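Local coordinates for protein 2-polyprenyl-6-methoxyphenol hydroxylase-like FAD-dependent oxidoreductase (PDB 6UI5) that binds flavin-adenine dinucleotide as an FAD-dependent oxidoreductase that combines a Rossmann-type FAD-binding domain with a thioredoxin-like C-terminal domain, at residues A45-M53 with E377-A385; I388-P396 with W482-T493. All blocks are in the same frame, centred on the assembly; numbering follows the deposited sequence.

Interaction 1. Residues A45-M53 with E377-A385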
ATOM      1  N   ALA A  45      -5.914 -23.203  12.425  1.00 65.04           N
ATOM      2  CA  ALA A  45      -6.498 -21.947  12.867  1.00 66.88           C
ATOM      3  C   ALA A  45      -7.808 -21.698  12.141  1.00 69.66           C
ATOM      4  O   ALA A  45      -8.046 -22.177  11.030  1.00 73.13           O
ATOM      5  CB  ALA A  45      -5.554 -20.758  12.628  1.00 59.91           C
ATOM      6  N   ILE A  46      -8.646 -20.913  12.795  1.00 67.94           N
ATOM      7  CA  ILE A  46      -9.949 -20.503  12.295  1.00 60.11           C
ATOM      8  C   ILE A  46     -10.080 -19.048  12.689  1.00 52.32           C
ATOM      9  O   ILE A  46      -9.919 -18.720  13.874  1.00 53.29           O
ATOM     10  CB  ILE A  46     -11.080 -21.335  12.916  1.00 58.98           C
ATOM     11  CG1 ILE A  46     -10.976 -22.788  12.470  1.00 69.37           C
ATOM     12  CG2 ILE A  46     -12.421 -20.738  12.599  1.00 68.53           C
ATOM     13  CD1 ILE A  46     -11.755 -23.099  11.241  1.00 75.67           C
ATOM     14  N   ASN A  47     -10.317 -18.168  11.715  1.00 46.81           N
ATOM     15  CA  ASN A  47     -10.366 -16.739  12.036  1.00 48.36           C
ATOM     16  C   ASN A  47     -11.782 -16.299  12.427  1.00 50.88           C
ATOM     17  O   ASN A  47     -12.739 -17.087  12.413  1.00 48.13           O
ATOM     18  CB  ASN A  47      -9.837 -15.902  10.874  1.00 48.47           C
ATOM     19  CG  ASN A  47     -10.695 -16.005   9.626  1.00 44.41           C
ATOM     20  OD1 ASN A  47     -11.895 -16.354   9.672  1.00 39.55           O
ATOM     21  ND2 ASN A  47     -10.083 -15.693   8.488  1.00 49.94           N
ATOM     22  N   ALA A  48     -11.926 -15.003  12.754  1.00 51.91           N
ATOM     23  CA  ALA A  48     -13.188 -14.519  13.326  1.00 45.60           C
ATOM     24  C   ALA A  48     -14.347 -14.605  12.336  1.00 47.66           C
ATOM     25  O   ALA A  48     -15.475 -14.933  12.720  1.00 46.79           O
ATOM     26  CB  ALA A  48     -13.028 -13.093  13.822  1.00 41.42           C
ATOM     27  N   GLY A  49     -14.094 -14.332  11.055  1.00 41.11           N
ATOM     28  CA  GLY A  49     -15.171 -14.418  10.078  1.00 37.82           C
ATOM     29  C   GLY A  49     -15.659 -15.840   9.866  1.00 51.04           C
ATOM     30  O   GLY A  49     -16.860 -16.074   9.659  1.00 39.06           O
ATOM     31  N   THR A  50     -14.727 -16.812   9.901  1.00 51.48           N
ATOM     32  CA  THR A  50     -15.097 -18.212   9.773  1.00 46.58           C
ATOM     33  C   THR A  50     -15.859 -18.673  10.998  1.00 44.01           C
ATOM     34  O   THR A  50     -16.826 -19.437  10.888  1.00 54.48           O
ATOM     35  CB  THR A  50     -13.847 -19.067   9.574  1.00 52.95           C
ATOM     36  OG1 THR A  50     -13.181 -18.657   8.377  1.00 57.82           O
ATOM     37  CG2 THR A  50     -14.219 -20.533   9.494  1.00 41.44           C
ATOM     38  N   LEU A  51     -15.443 -18.213  12.176  1.00 41.94           N
ATOM     39  CA  LEU A  51     -16.198 -18.526  13.386  1.00 51.08           C
ATOM     40  C   LEU A  51     -17.649 -18.039  13.298  1.00 54.08           C
ATOM     41  O   LEU A  51     -18.570 -18.813  13.582  1.00 53.79           O
ATOM     42  CB  LEU A  51     -15.487 -17.959  14.609  1.00 50.63           C
ATOM     43  CG  LEU A  51     -14.328 -18.866  15.040  1.00 56.15           C
ATOM     44  CD1 LEU A  51     -13.319 -18.149  15.968  1.00 57.34           C
ATOM     45  CD2 LEU A  51     -14.887 -20.119  15.676  1.00 50.06           C
ATOM     46  N   GLU A  52     -17.888 -16.776  12.876  1.00 52.75           N
ATOM     47  CA  GLU A  52     -19.278 -16.281  12.806  1.00 50.33           C
ATOM     48  C   GLU A  52     -20.125 -17.130  11.859  1.00 44.81           C
ATOM     49  O   GLU A  52     -21.256 -17.497  12.190  1.00 42.67           O
ATOM     50  CB  GLU A  52     -19.371 -14.791  12.386  1.00 50.10           C
ATOM     51  CG  GLU A  52     -18.281 -13.815  12.880  1.00 59.50           C
ATOM     52  CD  GLU A  52     -18.439 -12.340  12.350  1.00 71.28           C
ATOM     53  OE1 GLU A  52     -18.263 -11.416  13.179  1.00 76.45           O
ATOM     54  OE2 GLU A  52     -18.742 -12.100  11.139  1.00 58.44           O
ATOM     55  N   MET A  53     -19.589 -17.462  10.676  1.00 42.71           N
ATOM     56  CA  MET A  53     -20.342 -18.286   9.731  1.00 47.91           C
ATOM     57  C   MET A  53     -20.636 -19.674  10.278  1.00 49.45           C
ATOM     58  O   MET A  53     -21.669 -20.260   9.937  1.00 44.85           O
ATOM     59  CB  MET A  53     -19.582 -18.432   8.419  1.00 50.49           C
ATOM     60  CG  MET A  53     -19.552 -17.169   7.624  1.00 52.63           C
ATOM     61  SD  MET A  53     -18.815 -17.480   6.037  1.00 59.11           S
ATOM     62  CE  MET A  53     -17.093 -17.065   6.390  1.00 44.04           C
ATOM     63  N   GLU A 377     -10.300  -6.421   8.309  1.00 45.01           N
ATOM     64  CA  GLU A 377     -11.587  -7.019   7.978  1.00 42.72           C
ATOM     65  C   GLU A 377     -11.420  -8.139   6.973  1.00 40.69           C
ATOM     66  O   GLU A 377     -12.058  -9.196   7.094  1.00 41.78           O
ATOM     67  CB  GLU A 377     -12.529  -5.967   7.401  1.00 39.77           C
ATOM     68  CG  GLU A 377     -13.056  -5.004   8.430  1.00 59.35           C
ATOM     69  CD  GLU A 377     -14.200  -4.193   7.872  1.00 69.86           C
ATOM     70  OE1 GLU A 377     -15.089  -3.843   8.677  1.00 80.00           O
ATOM     71  OE2 GLU A 377     -14.226  -3.927   6.628  1.00 58.19           O
ATOM     72  N   ILE A 378     -10.590  -7.909   5.959  1.00 33.46           N
ATOM     73  CA  ILE A 378     -10.465  -8.862   4.866  1.00 44.15           C
ATOM     74  C   ILE A 378      -9.687 -10.107   5.310  1.00 42.71           C
ATOM     75  O   ILE A 378     -10.177 -11.231   5.182  1.00 39.35           O
ATOM     76  CB  ILE A 378      -9.837  -8.142   3.669  1.00 42.40           C
ATOM     77  CG1 ILE A 378     -10.947  -7.405   2.965  1.00 47.91           C
ATOM     78  CG2 ILE A 378      -9.142  -9.089   2.713  1.00 44.14           C
ATOM     79  CD1 ILE A 378     -10.446  -6.488   1.971  1.00 60.77           C
ATOM     80  N   VAL A 379      -8.511  -9.923   5.920  1.00 45.19           N
ATOM     81  CA  VAL A 379      -7.733 -11.078   6.355  1.00 44.58           C
ATOM     82  C   VAL A 379      -8.435 -11.853   7.454  1.00 51.20           C
ATOM     83  O   VAL A 379      -8.089 -13.013   7.673  1.00 45.46           O
ATOM     84  CB  VAL A 379      -6.293 -10.708   6.816  1.00 40.86           C
ATOM     85  CG1 VAL A 379      -5.672  -9.716   5.856  1.00 52.42           C
ATOM     86  CG2 VAL A 379      -6.260 -10.162   8.235  1.00 39.35           C
ATOM     87  N   THR A 380      -9.424 -11.273   8.152  1.00 42.59           N
ATOM     88  CA  THR A 380     -10.184 -12.104   9.090  1.00 44.44           C
ATOM     89  C   THR A 380     -11.469 -12.648   8.478  1.00 44.10           C
ATOM     90  O   THR A 380     -12.247 -13.317   9.175  1.00 35.54           O
ATOM     91  CB  THR A 380     -10.508 -11.359  10.378  1.00 43.10           C
ATOM     92  OG1 THR A 380     -11.284 -10.187  10.071  1.00 55.98           O
ATOM     93  CG2 THR A 380      -9.233 -10.947  11.112  1.00 33.71           C
ATOM     94  N   ASN A 381     -11.696 -12.390   7.187  1.00 32.35           N
ATOM     95  CA  ASN A 381     -12.943 -12.734   6.505  1.00 45.91           C
ATOM     96  C   ASN A 381     -14.193 -12.133   7.168  1.00 41.68           C
ATOM     97  O   ASN A 381     -15.314 -12.585   6.888  1.00 49.53           O
ATOM     98  CB  ASN A 381     -13.065 -14.249   6.354  1.00 46.46           C
ATOM     99  CG  ASN A 381     -11.867 -14.832   5.573  1.00 56.17           C
ATOM    100  OD1 ASN A 381     -11.015 -15.509   6.144  1.00 61.97           O
ATOM    101  ND2 ASN A 381     -11.767 -14.500   4.282  1.00 46.23           N
ATOM    102  N   LEU A 382     -14.049 -11.102   8.025  1.00 40.00           N
ATOM    103  CA  LEU A 382     -15.186 -10.194   8.271  1.00 46.59           C
ATOM    104  C   LEU A 382     -15.545  -9.501   6.984  1.00 50.22           C
ATOM    105  O   LEU A 382     -16.711  -9.452   6.582  1.00 45.07           O
ATOM    106  CB  LEU A 382     -14.846  -9.154   9.331  1.00 44.52           C
ATOM    107  CG  LEU A 382     -14.513  -9.759  10.687  1.00 52.11           C
ATOM    108  CD1 LEU A 382     -13.998  -8.679  11.642  1.00 40.70           C
ATOM    109  CD2 LEU A 382     -15.735 -10.535  11.223  1.00 46.94           C
ATOM    110  N   GLY A 383     -14.531  -8.931   6.346  1.00 65.15           N
ATOM    111  CA  GLY A 383     -14.254  -9.196   4.961  1.00 63.38           C
ATOM    112  C   GLY A 383     -15.225  -8.498   4.079  1.00 60.97           C
ATOM    113  O   GLY A 383     -16.194  -7.904   4.541  1.00 70.45           O
ATOM    114  N   PRO A 384     -15.040  -8.661   2.802  1.00 55.00           N
ATOM    115  CA  PRO A 384     -15.699  -7.785   1.824  1.00 46.50           C
ATOM    116  C   PRO A 384     -17.183  -7.641   2.136  1.00 56.22           C
ATOM    117  O   PRO A 384     -17.916  -8.637   2.151  1.00 60.11           O
ATOM    118  CB  PRO A 384     -15.463  -8.497   0.492  1.00 49.78           C
ATOM    119  CG  PRO A 384     -15.353  -9.983   0.896  1.00 54.52           C
ATOM    120  CD  PRO A 384     -14.856 -10.040   2.333  1.00 44.87           C
ATOM    121  N   ALA A 385     -17.601  -6.417   2.484  1.00 44.75           N
ATOM    122  CA  ALA A 385     -19.016  -6.073   2.498  1.00 54.64           C
ATOM    123  C   ALA A 385     -19.649  -6.437   1.166  1.00 47.76           C
ATOM    124  O   ALA A 385     -19.104  -6.131   0.106  1.00 46.05           O
ATOM    125  CB  ALA A 385     -19.204  -4.578   2.771  1.00 49.86           C
TER
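G49 and N47, at the start of helix 48-55, meet the chain reversal that ends helix 369-379. The G49 N donates to T380 O at 2.8 Å. N47 and N381 cross at about a right angle, their amide planes 49° apart. N47 ND2 gives a fairly straight bond to N381 OD1; its modelled length of 2.5 Å is short and somewhat doubtful. The CA of G49 lies 3.7 Å from N381 O, so the two backbones are in direct contact. One turn along the helix, the L382 CD2 methyl sits across the E52 carboxylate, 3.3 Å from E52 OE1, while R89 and R406 hold the acid by salt bridges.

Further out, N47 caps its own helix: its CG stands between the backbone N and the carbonyl carbon (chi1 65°), which lets OD1 take T50 N and, from above the carbonyl plane, T50 OG1, both at 2.9 Å. The same amide also donates to N293 O, so both its ends are engaged. T380 OG1 turns back to A376 O, and R406 also reaches N381 O, tying it to E52. An asparagine N-cap thus docks on a Schellman motif, with the N47 side chain about 7 Å from the bound FAD in the FAD-binding domain.

Interaction 2. Residues I388-P396 with W482-T493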
ATOM      1  N   ILE A 388     -24.769  -3.596  -1.492  1.00 68.55           N
ATOM      2  CA  ILE A 388     -26.217  -3.543  -1.300  1.00 60.28           C
ATOM      3  C   ILE A 388     -26.700  -2.237  -1.914  1.00 54.86           C
ATOM      4  O   ILE A 388     -26.329  -1.153  -1.443  1.00 47.76           O
ATOM      5  CB  ILE A 388     -26.613  -3.630   0.185  1.00 52.51           C
ATOM      6  CG1 ILE A 388     -26.154  -4.944   0.829  1.00 40.71           C
ATOM      7  CG2 ILE A 388     -28.129  -3.401   0.359  1.00 47.26           C
ATOM      8  CD1 ILE A 388     -27.044  -6.134   0.557  1.00 40.76           C
ATOM      9  N   ALA A 389     -27.503  -2.330  -2.972  1.00 51.74           N
ATOM     10  CA  ALA A 389     -28.155  -1.165  -3.559  1.00 51.19           C
ATOM     11  C   ALA A 389     -29.487  -1.595  -4.157  1.00 63.19           C
ATOM     12  O   ALA A 389     -29.665  -2.749  -4.553  1.00 72.77           O
ATOM     13  CB  ALA A 389     -27.299  -0.511  -4.633  1.00 38.16           C
ATOM     14  N   TYR A 390     -30.423  -0.662  -4.220  1.00 62.29           N
ATOM     15  CA  TYR A 390     -31.752  -0.953  -4.727  1.00 67.32           C
ATOM     16  C   TYR A 390     -32.175   0.155  -5.672  1.00 75.10           C
ATOM     17  O   TYR A 390     -31.745   1.309  -5.526  1.00 73.62           O
ATOM     18  CB  TYR A 390     -32.773  -1.102  -3.580  1.00 65.30           C
ATOM     19  CG  TYR A 390     -32.389  -2.160  -2.576  1.00 67.27           C
ATOM     20  CD1 TYR A 390     -32.473  -3.502  -2.904  1.00 71.64           C
ATOM     21  CD2 TYR A 390     -31.926  -1.816  -1.306  1.00 64.10           C
ATOM     22  CE1 TYR A 390     -32.122  -4.473  -2.005  1.00 74.30           C
ATOM     23  CE2 TYR A 390     -31.576  -2.778  -0.395  1.00 60.69           C
ATOM     24  CZ  TYR A 390     -31.668  -4.121  -0.755  1.00 65.56           C
ATOM     25  OH  TYR A 390     -31.325  -5.141   0.119  1.00 48.69           O
ATOM     26  N   GLU A 391     -33.000  -0.198  -6.655  1.00 85.69           N
ATOM     27  CA  GLU A 391     -33.495   0.820  -7.569  1.00 99.51           C
ATOM     28  C   GLU A 391     -34.363   1.815  -6.811  1.00 97.89           C
ATOM     29  O   GLU A 391     -35.137   1.439  -5.922  1.00103.45           O
ATOM     30  CB  GLU A 391     -34.291   0.189  -8.717  1.00115.09           C
ATOM     31  CG  GLU A 391     -33.513  -0.019 -10.040  1.00133.03           C
ATOM     32  CD  GLU A 391     -32.541   1.127 -10.402  1.00144.95           C
ATOM     33  OE1 GLU A 391     -32.781   2.301 -10.038  1.00152.42           O
ATOM     34  OE2 GLU A 391     -31.517   0.852 -11.062  1.00150.60           O
ATOM     35  N   GLY A 392     -34.194   3.099  -7.124  1.00 86.95           N
ATOM     36  CA  GLY A 392     -35.009   4.114  -6.479  1.00 93.96           C
ATOM     37  C   GLY A 392     -34.397   4.676  -5.221  1.00 95.61           C
ATOM     38  O   GLY A 392     -34.262   5.899  -5.055  1.00 92.20           O
ATOM     39  N   VAL A 393     -34.051   3.770  -4.310  1.00 90.93           N
ATOM     40  CA  VAL A 393     -33.353   4.110  -3.067  1.00 92.82           C
ATOM     41  C   VAL A 393     -32.056   4.828  -3.427  1.00100.99           C
ATOM     42  O   VAL A 393     -31.297   4.342  -4.291  1.00 98.65           O
ATOM     43  CB  VAL A 393     -33.064   2.846  -2.228  1.00 74.80           C
ATOM     44  CG1 VAL A 393     -32.235   3.218  -0.991  1.00 66.76           C
ATOM     45  CG2 VAL A 393     -34.362   2.179  -1.827  1.00 72.13           C
ATOM     46  N   PRO A 394     -31.756   5.979  -2.818  1.00100.96           N
ATOM     47  CA  PRO A 394     -30.498   6.645  -3.142  1.00103.78           C
ATOM     48  C   PRO A 394     -29.411   6.314  -2.148  1.00 99.22           C
ATOM     49  O   PRO A 394     -29.602   6.330  -0.933  1.00101.26           O
ATOM     50  CB  PRO A 394     -30.886   8.123  -3.113  1.00102.73           C
ATOM     51  CG  PRO A 394     -32.108   8.200  -2.209  1.00103.44           C
ATOM     52  CD  PRO A 394     -32.599   6.780  -1.947  1.00 97.35           C
ATOM     53  N   GLU A 395     -28.203   6.027  -2.687  1.00 91.89           N
ATOM     54  CA  GLU A 395     -27.079   5.508  -1.912  1.00 92.78           C
ATOM     55  C   GLU A 395     -26.813   6.379  -0.681  1.00 90.30           C
ATOM     56  O   GLU A 395     -26.537   7.583  -0.827  1.00 86.94           O
ATOM     57  CB  GLU A 395     -25.864   5.430  -2.823  1.00 94.70           C
ATOM     58  CG  GLU A 395     -24.764   4.537  -2.301  1.00 99.84           C
ATOM     59  CD  GLU A 395     -23.739   5.307  -1.516  1.00113.14           C
ATOM     60  OE1 GLU A 395     -22.875   5.952  -2.149  1.00117.28           O
ATOM     61  OE2 GLU A 395     -23.805   5.287  -0.268  1.00119.28           O
ATOM     62  N   PRO A 396     -26.886   5.813   0.528  1.00 88.39           N
ATOM     63  CA  PRO A 396     -26.821   6.636   1.747  1.00 82.37           C
ATOM     64  C   PRO A 396     -25.428   7.206   1.996  1.00 86.88           C
ATOM     65  O   PRO A 396     -24.448   6.468   2.106  1.00 85.65           O
ATOM     66  CB  PRO A 396     -27.231   5.663   2.859  1.00 79.15           C
ATOM     67  CG  PRO A 396     -26.875   4.296   2.295  1.00 86.42           C
ATOM     68  CD  PRO A 396     -27.139   4.392   0.820  1.00 84.83           C
ATOM     69  N   TRP A 482     -33.696   4.585   5.915  1.00 49.62           N
ATOM     70  CA  TRP A 482     -34.588   3.613   5.295  1.00 47.36           C
ATOM     71  C   TRP A 482     -35.720   3.237   6.240  1.00 42.66           C
ATOM     72  O   TRP A 482     -35.622   3.380   7.462  1.00 59.42           O
ATOM     73  CB  TRP A 482     -33.807   2.340   4.865  1.00 46.86           C
ATOM     74  CG  TRP A 482     -32.796   2.611   3.816  1.00 56.71           C
ATOM     75  CD1 TRP A 482     -32.514   3.825   3.247  1.00 62.03           C
ATOM     76  CD2 TRP A 482     -31.900   1.672   3.221  1.00 63.99           C
ATOM     77  NE1 TRP A 482     -31.505   3.689   2.326  1.00 67.99           N
ATOM     78  CE2 TRP A 482     -31.109   2.381   2.293  1.00 62.10           C
ATOM     79  CE3 TRP A 482     -31.691   0.290   3.376  1.00 57.16           C
ATOM     80  CZ2 TRP A 482     -30.132   1.762   1.517  1.00 67.16           C
ATOM     81  CZ3 TRP A 482     -30.714  -0.324   2.605  1.00 58.19           C
ATOM     82  CH2 TRP A 482     -29.947   0.411   1.687  1.00 55.52           C
ATOM     83  N   GLY A 483     -36.801   2.736   5.669  1.00 40.38           N
ATOM     84  CA  GLY A 483     -37.993   2.426   6.437  1.00 38.89           C
ATOM     85  C   GLY A 483     -38.753   1.341   5.771  1.00 49.52           C
ATOM     86  O   GLY A 483     -38.169   0.496   5.089  1.00 65.00           O
ATOM     87  N   GLN A 484     -40.075   1.355   5.959  1.00 46.84           N
ATOM     88  CA  GLN A 484     -40.875   0.193   5.610  1.00 51.29           C
ATOM     89  C   GLN A 484     -40.911  -0.053   4.103  1.00 65.62           C
ATOM     90  O   GLN A 484     -41.069  -1.203   3.671  1.00 75.15           O
ATOM     91  CB  GLN A 484     -42.278   0.332   6.196  1.00 53.67           C
ATOM     92  CG  GLN A 484     -43.063  -0.975   6.264  1.00 69.92           C
ATOM     93  CD  GLN A 484     -42.465  -1.988   7.259  1.00 72.91           C
ATOM     94  OE1 GLN A 484     -41.796  -1.604   8.216  1.00 76.92           O
ATOM     95  NE2 GLN A 484     -42.704  -3.260   7.025  1.00 72.95           N
ATOM     96  N   ASP A 485     -40.728   0.983   3.284  1.00 72.39           N
ATOM     97  CA  ASP A 485     -40.807   0.738   1.845  1.00 78.26           C
ATOM     98  C   ASP A 485     -39.505   0.143   1.307  1.00 65.82           C
ATOM     99  O   ASP A 485     -39.538  -0.743   0.445  1.00 63.79           O
ATOM    100  CB  ASP A 485     -41.174   2.024   1.089  1.00 77.53           C
ATOM    101  CG  ASP A 485     -41.376   1.786  -0.412  1.00 86.63           C
ATOM    102  OD1 ASP A 485     -41.690   0.642  -0.816  1.00108.15           O
ATOM    103  OD2 ASP A 485     -41.185   2.730  -1.200  1.00 79.94           O
ATOM    104  N   GLU A 486     -38.359   0.633   1.791  1.00 54.43           N
ATOM    105  CA  GLU A 486     -37.074   0.067   1.415  1.00 44.34           C
ATOM    106  C   GLU A 486     -36.979  -1.395   1.827  1.00 58.79           C
ATOM    107  O   GLU A 486     -36.480  -2.231   1.069  1.00 53.29           O
ATOM    108  CB  GLU A 486     -35.932   0.844   2.072  1.00 43.75           C
ATOM    109  CG  GLU A 486     -35.643   2.193   1.503  1.00 59.54           C
ATOM    110  CD  GLU A 486     -36.679   3.234   1.934  1.00 68.00           C
ATOM    111  OE1 GLU A 486     -36.718   4.312   1.292  1.00 57.20           O
ATOM    112  OE2 GLU A 486     -37.448   2.949   2.894  1.00 61.14           O
ATOM    113  N   LEU A 487     -37.423  -1.715   3.041  1.00 66.12           N
ATOM    114  CA  LEU A 487     -37.456  -3.104   3.471  1.00 65.69           C
ATOM    115  C   LEU A 487     -38.254  -3.971   2.505  1.00 72.66           C
ATOM    116  O   LEU A 487     -37.847  -5.099   2.205  1.00 78.29           O
ATOM    117  CB  LEU A 487     -38.028  -3.191   4.878  1.00 61.92           C
ATOM    118  CG  LEU A 487     -38.384  -4.540   5.480  1.00 58.92           C
ATOM    119  CD1 LEU A 487     -38.178  -4.418   6.941  1.00 65.45           C
ATOM    120  CD2 LEU A 487     -39.830  -4.791   5.243  1.00 64.60           C
ATOM    121  N   ARG A 488     -39.403  -3.476   2.020  1.00 67.63           N
ATOM    122  CA  ARG A 488     -40.171  -4.243   1.031  1.00 65.29           C
ATOM    123  C   ARG A 488     -39.389  -4.400  -0.277  1.00 62.43           C
ATOM    124  O   ARG A 488     -39.585  -5.376  -1.015  1.00 58.76           O
ATOM    125  CB  ARG A 488     -41.538  -3.581   0.755  1.00 53.56           C
ATOM    126  CG  ARG A 488     -42.647  -3.849   1.791  1.00 54.31           C
ATOM    127  CD  ARG A 488     -44.041  -3.332   1.356  1.00 62.89           C
ATOM    128  NE  ARG A 488     -44.157  -1.860   1.354  1.00 79.70           N
ATOM    129  CZ  ARG A 488     -44.597  -1.112   2.377  1.00 83.18           C
ATOM    130  NH1 ARG A 488     -44.976  -1.673   3.522  1.00 78.01           N
ATOM    131  NH2 ARG A 488     -44.664   0.212   2.259  1.00 82.87           N
ATOM    132  N   THR A 489     -38.514  -3.447  -0.590  1.00 55.67           N
ATOM    133  CA  THR A 489     -37.692  -3.587  -1.785  1.00 63.25           C
ATOM    134  C   THR A 489     -36.632  -4.669  -1.569  1.00 63.52           C
ATOM    135  O   THR A 489     -36.540  -5.636  -2.337  1.00 59.37           O
ATOM    136  CB  THR A 489     -37.065  -2.232  -2.133  1.00 61.08           C
ATOM    137  OG1 THR A 489     -38.097  -1.307  -2.547  1.00 60.82           O
ATOM    138  CG2 THR A 489     -36.019  -2.388  -3.247  1.00 46.88           C
ATOM    139  N   ALA A 490     -35.878  -4.544  -0.474  1.00 50.00           N
ATOM    140  CA  ALA A 490     -34.916  -5.549  -0.060  1.00 57.48           C
ATOM    141  C   ALA A 490     -35.522  -6.952  -0.047  1.00 61.62           C
ATOM    142  O   ALA A 490     -34.892  -7.915  -0.493  1.00 65.10           O
ATOM    143  CB  ALA A 490     -34.383  -5.169   1.320  1.00 58.62           C
ATOM    144  N   LEU A 491     -36.750  -7.084   0.442  1.00 56.68           N
ATOM    145  CA  LEU A 491     -37.357  -8.400   0.508  1.00 62.21           C
ATOM    146  C   LEU A 491     -37.660  -8.944  -0.881  1.00 78.56           C
ATOM    147  O   LEU A 491     -37.517 -10.155  -1.119  1.00 77.76           O
ATOM    148  CB  LEU A 491     -38.618  -8.354   1.360  1.00 60.31           C
ATOM    149  CG  LEU A 491     -38.285  -8.260   2.839  1.00 64.37           C
ATOM    150  CD1 LEU A 491     -39.534  -7.834   3.586  1.00 56.09           C
ATOM    151  CD2 LEU A 491     -37.730  -9.617   3.384  1.00 61.55           C
ATOM    152  N   ARG A 492     -38.094  -8.072  -1.806  1.00 70.44           N
ATOM    153  CA  ARG A 492     -38.355  -8.548  -3.163  1.00 66.01           C
ATOM    154  C   ARG A 492     -37.065  -8.953  -3.870  1.00 61.06           C
ATOM    155  O   ARG A 492     -37.049  -9.936  -4.626  1.00 61.42           O
ATOM    156  CB  ARG A 492     -39.093  -7.497  -3.976  1.00 65.70           C
ATOM    157  CG  ARG A 492     -40.507  -7.263  -3.477  1.00 83.93           C
ATOM    158  CD  ARG A 492     -41.158  -6.018  -4.098  1.00 92.13           C
ATOM    159  NE  ARG A 492     -42.457  -5.755  -3.486  1.00 98.23           N
ATOM    160  CZ  ARG A 492     -43.564  -6.445  -3.753  1.00 97.25           C
ATOM    161  NH1 ARG A 492     -43.531  -7.445  -4.631  1.00 93.20           N
ATOM    162  NH2 ARG A 492     -44.703  -6.140  -3.138  1.00 95.06           N
ATOM    163  N   THR A 493     -35.970  -8.219  -3.639  1.00 43.68           N
ATOM    164  CA  THR A 493     -34.806  -8.476  -4.465  1.00 56.41           C
ATOM    165  C   THR A 493     -34.044  -9.703  -3.979  1.00 61.18           C
ATOM    166  O   THR A 493     -33.475 -10.420  -4.802  1.00 65.23           O
ATOM    167  CB  THR A 493     -33.898  -7.235  -4.542  1.00 60.50           C
ATOM    168  OG1 THR A 493     -32.970  -7.201  -3.454  1.00 68.69           O
ATOM    169  CG2 THR A 493     -34.715  -5.931  -4.570  1.00 60.77           C
TER
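Y390 and W482 form the aromatic centre of this contact, an offset edge-to-face pair with ring planes at 67° and centroids 6.0 Å apart. The tyrosine presents its edge to the indole face, Y390 CE2 standing 4.0 Å from W482 CZ3. The tyrosine ring also packs on helix 484-495. A490 N is over one of its faces, displaced toward the rim, and the A490 CB methyl touches Y390 OH at 3.3 Å. T493 OG1 meets the ring edge near its plane, while T489 CG2, directed there by a chi1 of -67° that sets this methyl opposite the backbone N, packs 3.5 Å from Y390 CB. The phenol hydroxyl hydrogen-bonds to A475 O on strand 474-477.

V393 spans indole and helix: its CG1 lies 3.4 Å from W482 NE1, its CG2 3.6 Å from E486 CG. That CG in turn sits over one face of the indole. The E486 chain bends at chi2 (76°), bringing OE2 back to G483 N at 2.9 Å, a bond from the N-cap amide to the helix's third residue, as in one half of a capping box. I388 CG2 reaches the indole edge, and P396 CD approaches W482 CZ2 obliquely. No hydrogen bond joins the two segments. The arrangement is a connecting loop packed by aromatic and apolar side chains on the C-terminal helix of the thioredoxin-like domain.

In the fold
The two contacts follow one another along the chain: interaction 1 ends just before the loop of interaction 2 begins, and their centres are 26 Å apart without direct touch. Interaction 1 lies deep, its centre about 8 Å from the centre of the chain, and joins two helix ends near the flavin through amides, carbonyls and charged neighbours. Interaction 2, its centre about 28 Å from the centre of the chain, is partly buried and fixes the connecting loop to helix 484-495 with rings and methyl groups. Each contact involves a helix N-terminus, but in interaction 1 polar capping groups do the joining, whereas in interaction 2 the capping bond stays within one segment.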